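Local coordinates for protein NAD(P)H dehydrogenase (quinone) (Mycobacterium tuberculosis, PDB 1XDI) that uses FAD to reduce quinones such as menadione to quinols at the expense of NADH or NADPH, as a homotetrameric flavoenzyme, at residues 297-301 with 314-320. Residues are numbered along the deposited sequence; the frame is centred on the assembly and turned at random.
Sequences NYLTV and AAGDCTG. With FAD (flavin-adenine dinucleotide), chain C.
With CG of Tyr298 set anti to its own carbonyl carbon (chi1 -74°), the phenol ring is laid against Gly320, whose CA sits over the centre of one face in a CH-pi contact, 3.9 Å from the ring centroid. Cys318 O lies at the edge of the same ring, near its plane, and Asp317 O approaches Tyr298 CE1 obliquely at 3.6 Å. One backbone hydrogen bond joins the segments: Leu299 N donates to Cys318 O at 3.1 Å. Leu299, at the centre of an inverse gamma turn, brings CD1 against Ala314 CB, and Val301 CG2 reaches the same methyl at 3.9 Å. Val301 CB also meets Thr319 CG2, the two side chains crossing at a slant. Thr319 has its hydroxyl between backbone N and carbonyl carbon (chi1 69°), where OG1 bonds back to Gly316 O at 3.1 Å; that carbonyl also accepts from Thr319 N, and the two bonds hold the turn closed. The turn presents Asp317 to FAD: its N donates to phosphate oxygen O2P, and its OD1 accepts from ribityl O3' at 2.8 Å. Gly316 CA lies against the same phosphate oxygen. Gly316 and Asp317 form the Gly-Asp (GD) motif that follows the last strand of the FAD domain in the pyridine nucleotide-disulphide oxidoreductases, with 297-301 packed against this loop through Tyr298, Leu299 and Val301. The loop runs from strand 312-314, at one edge of the parallel FAD-domain sheet, towards helix 325-339; Leu299, Ala314 and Cys318 pack on Val150 of neighbouring strand 147-150, while Gln331 of the helix accepts from Gly316 N and touches Val301.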
loop_
_atom_site.group_PDB
_atom_site.type_symbol
_atom_site.label_atom_id
_atom_site.label_comp_id
_atom_site.label_asym_id
_atom_site.label_seq_id
_atom_site.Cartn_x
_atom_site.Cartn_y
_atom_site.Cartn_z
ATOM N N ASN A 297 16.371 -29.469 -23.102
ATOM C CA ASN A 297 17.255 -28.675 -23.951
ATOM C C ASN A 297 16.993 -27.174 -23.800
ATOM O O ASN A 297 17.214 -26.396 -24.706
ATOM C CB ASN A 297 17.127 -29.053 -25.410
ATOM C CG ASN A 297 17.746 -30.383 -25.714
ATOM O OD1 ASN A 297 18.912 -30.629 -25.436
ATOM N ND2 ASN A 297 16.965 -31.260 -26.308
ATOM N N TYR A 298 16.515 -26.799 -22.625
ATOM C CA TYR A 298 16.228 -25.409 -22.305
ATOM C C TYR A 298 17.423 -24.769 -21.648
ATOM O O TYR A 298 18.180 -25.417 -20.932
ATOM C CB TYR A 298 15.033 -25.265 -21.333
ATOM C CG TYR A 298 13.711 -25.513 -21.962
ATOM C CD1 TYR A 298 13.297 -24.763 -23.065
ATOM C CD2 TYR A 298 12.875 -26.501 -21.481
ATOM C CE1 TYR A 298 12.051 -25.001 -23.687
ATOM C CE2 TYR A 298 11.629 -26.757 -22.080
ATOM C CZ TYR A 298 11.235 -26.008 -23.181
ATOM O OH TYR A 298 10.090 -26.310 -23.813
ATOM N N LEU A 299 17.553 -23.471 -21.894
ATOM C CA LEU A 299 18.624 -22.680 -21.338
ATOM C C LEU A 299 18.120 -22.269 -19.959
ATOM O O LEU A 299 17.677 -21.157 -19.788
ATOM C CB LEU A 299 18.875 -21.452 -22.232
ATOM C CG LEU A 299 20.335 -21.025 -22.318
ATOM C CD1 LEU A 299 20.374 -19.561 -22.505
ATOM C CD2 LEU A 299 21.112 -21.395 -21.080
ATOM N N THR A 300 18.168 -23.180 -18.988
ATOM C CA THR A 300 17.699 -22.928 -17.614
ATOM C C THR A 300 18.093 -21.539 -17.127
ATOM O O THR A 300 19.256 -21.163 -17.154
ATOM C CB THR A 300 18.285 -23.952 -16.674
ATOM O OG1 THR A 300 19.714 -23.987 -16.845
ATOM C CG2 THR A 300 17.760 -25.321 -17.015
ATOM N N VAL A 301 17.114 -20.767 -16.683
ATOM C CA VAL A 301 17.405 -19.433 -16.219
ATOM C C VAL A 301 16.886 -19.146 -14.818
ATOM O O VAL A 301 16.162 -19.915 -14.165
ATOM C CB VAL A 301 16.872 -18.368 -17.247
ATOM C CG1 VAL A 301 15.619 -17.711 -16.756
ATOM C CG2 VAL A 301 17.910 -17.362 -17.542
ATOM N N ALA A 314 19.214 -15.051 -20.324
ATOM C CA ALA A 314 18.329 -15.592 -21.357
ATOM C C ALA A 314 16.934 -15.172 -20.939
ATOM O O ALA A 314 16.767 -14.762 -19.810
ATOM C CB ALA A 314 18.431 -17.097 -21.429
ATOM N N ALA A 315 15.954 -15.267 -21.839
ATOM C CA ALA A 315 14.583 -14.883 -21.566
ATOM C C ALA A 315 13.805 -15.343 -22.746
ATOM O O ALA A 315 14.387 -15.498 -23.801
ATOM C CB ALA A 315 14.487 -13.439 -21.476
ATOM N N GLY A 316 12.500 -15.565 -22.587
ATOM C CA GLY A 316 11.674 -16.016 -23.705
ATOM C C GLY A 316 11.427 -17.536 -23.779
ATOM O O GLY A 316 11.739 -18.267 -22.829
ATOM N N ASP A 317 10.881 -18.041 -24.889
ATOM C CA ASP A 317 10.629 -19.472 -24.962
ATOM C C ASP A 317 11.855 -20.340 -24.779
ATOM O O ASP A 317 11.735 -21.476 -24.354
ATOM C CB ASP A 317 10.024 -19.871 -26.290
ATOM C CG ASP A 317 8.654 -19.300 -26.504
ATOM O OD1 ASP A 317 7.988 -18.913 -25.498
ATOM O OD2 ASP A 317 8.252 -19.271 -27.708
ATOM N N CYS A 318 13.036 -19.813 -25.097
ATOM C CA CYS A 318 14.225 -20.626 -25.028
ATOM C C CYS A 318 14.651 -20.941 -23.638
ATOM O O CYS A 318 15.645 -21.659 -23.466
ATOM C CB CYS A 318 15.385 -19.994 -25.784
ATOM S SG CYS A 318 16.261 -18.660 -24.935
ATOM N N THR A 319 13.931 -20.409 -22.641
ATOM C CA THR A 319 14.256 -20.722 -21.236
ATOM C C THR A 319 13.285 -21.710 -20.605
ATOM O O THR A 319 13.652 -22.377 -19.635
ATOM C CB THR A 319 14.321 -19.476 -20.280
ATOM O OG1 THR A 319 13.022 -18.906 -20.075
ATOM C CG2 THR A 319 15.249 -18.453 -20.844
ATOM N N GLY A 320 12.070 -21.805 -21.136
ATOM C CA GLY A 320 11.118 -22.730 -20.572
ATOM C C GLY A 320 10.380 -22.298 -19.295
ATOM O O GLY A 320 9.815 -23.148 -18.602
HETATM P PA FAD C . 10.505 -15.719 -30.483
HETATM O O1A FAD C . 10.187 -17.155 -30.882
HETATM O O2A FAD C . 9.357 -14.717 -30.585
HETATM O O5B FAD C . 11.660 -15.310 -31.390
HETATM C C5B FAD C . 13.059 -15.453 -31.140
HETATM C C4B FAD C . 13.589 -14.998 -32.483
HETATM O O4B FAD C . 14.993 -14.983 -32.521
HETATM C C3B FAD C . 13.154 -15.834 -33.803
HETATM O O3B FAD C . 12.031 -15.284 -34.493
HETATM C C2B FAD C . 14.346 -15.904 -34.635
HETATM O O2B FAD C . 14.417 -15.094 -35.811
HETATM C C1B FAD C . 15.496 -15.509 -33.743
HETATM N N9A FAD C . 16.529 -16.447 -33.543
HETATM C C8A FAD C . 16.563 -17.800 -33.274
HETATM N N7A FAD C . 17.774 -18.288 -33.182
HETATM C C5A FAD C . 18.585 -17.214 -33.400
HETATM C C6A FAD C . 19.978 -17.032 -33.452
HETATM N N6A FAD C . 20.830 -18.019 -33.267
HETATM N N1A FAD C . 20.459 -15.765 -33.708
HETATM C C2A FAD C . 19.635 -14.723 -33.903
HETATM N N3A FAD C . 18.251 -14.814 -33.869
HETATM C C4A FAD C . 17.859 -16.167 -33.603
HETATM N N1 FAD C . 1.954 -15.875 -26.379
HETATM C C2 FAD C . 1.131 -14.932 -25.827
HETATM O O2 FAD C . 1.509 -14.209 -24.886
HETATM N N3 FAD C . -0.141 -14.786 -26.331
HETATM C C4 FAD C . -0.682 -15.500 -27.364
HETATM O O4 FAD C . -1.836 -15.267 -27.723
HETATM C C4X FAD C . 0.122 -16.419 -27.894
HETATM N N5 FAD C . -0.419 -17.168 -28.977
HETATM C C5X FAD C . 0.437 -18.144 -29.549
HETATM C C6 FAD C . -0.006 -18.920 -30.642
HETATM C C7 FAD C . 0.804 -19.914 -31.252
HETATM C C7M FAD C . 0.266 -20.727 -32.456
HETATM C C8 FAD C . 2.106 -20.133 -30.714
HETATM C C8M FAD C . 3.052 -21.183 -31.273
HETATM C C9 FAD C . 2.574 -19.389 -29.670
HETATM C C9A FAD C . 1.806 -18.392 -29.078
HETATM N N10 FAD C . 2.256 -17.545 -27.956
HETATM C C10 FAD C . 1.447 -16.596 -27.400
HETATM C "C1'" FAD C . 3.586 -17.747 -27.521
HETATM C "C2'" FAD C . 4.540 -16.630 -27.824
HETATM O "O2'" FAD C . 4.511 -16.366 -29.270
HETATM C "C3'" FAD C . 5.951 -16.944 -27.412
HETATM O "O3'" FAD C . 5.991 -17.017 -26.011
HETATM C "C4'" FAD C . 6.977 -15.883 -27.757
HETATM O "O4'" FAD C . 6.925 -15.880 -29.233
HETATM C "C5'" FAD C . 8.371 -16.165 -27.480
HETATM O "O5'" FAD C . 9.139 -15.007 -27.775
HETATM P P FAD C . 10.700 -14.970 -27.768
HETATM O O1P FAD C . 11.025 -13.609 -27.994
HETATM O O2P FAD C . 11.322 -15.632 -26.601
HETATM O O3P FAD C . 10.995 -15.848 -29.001
#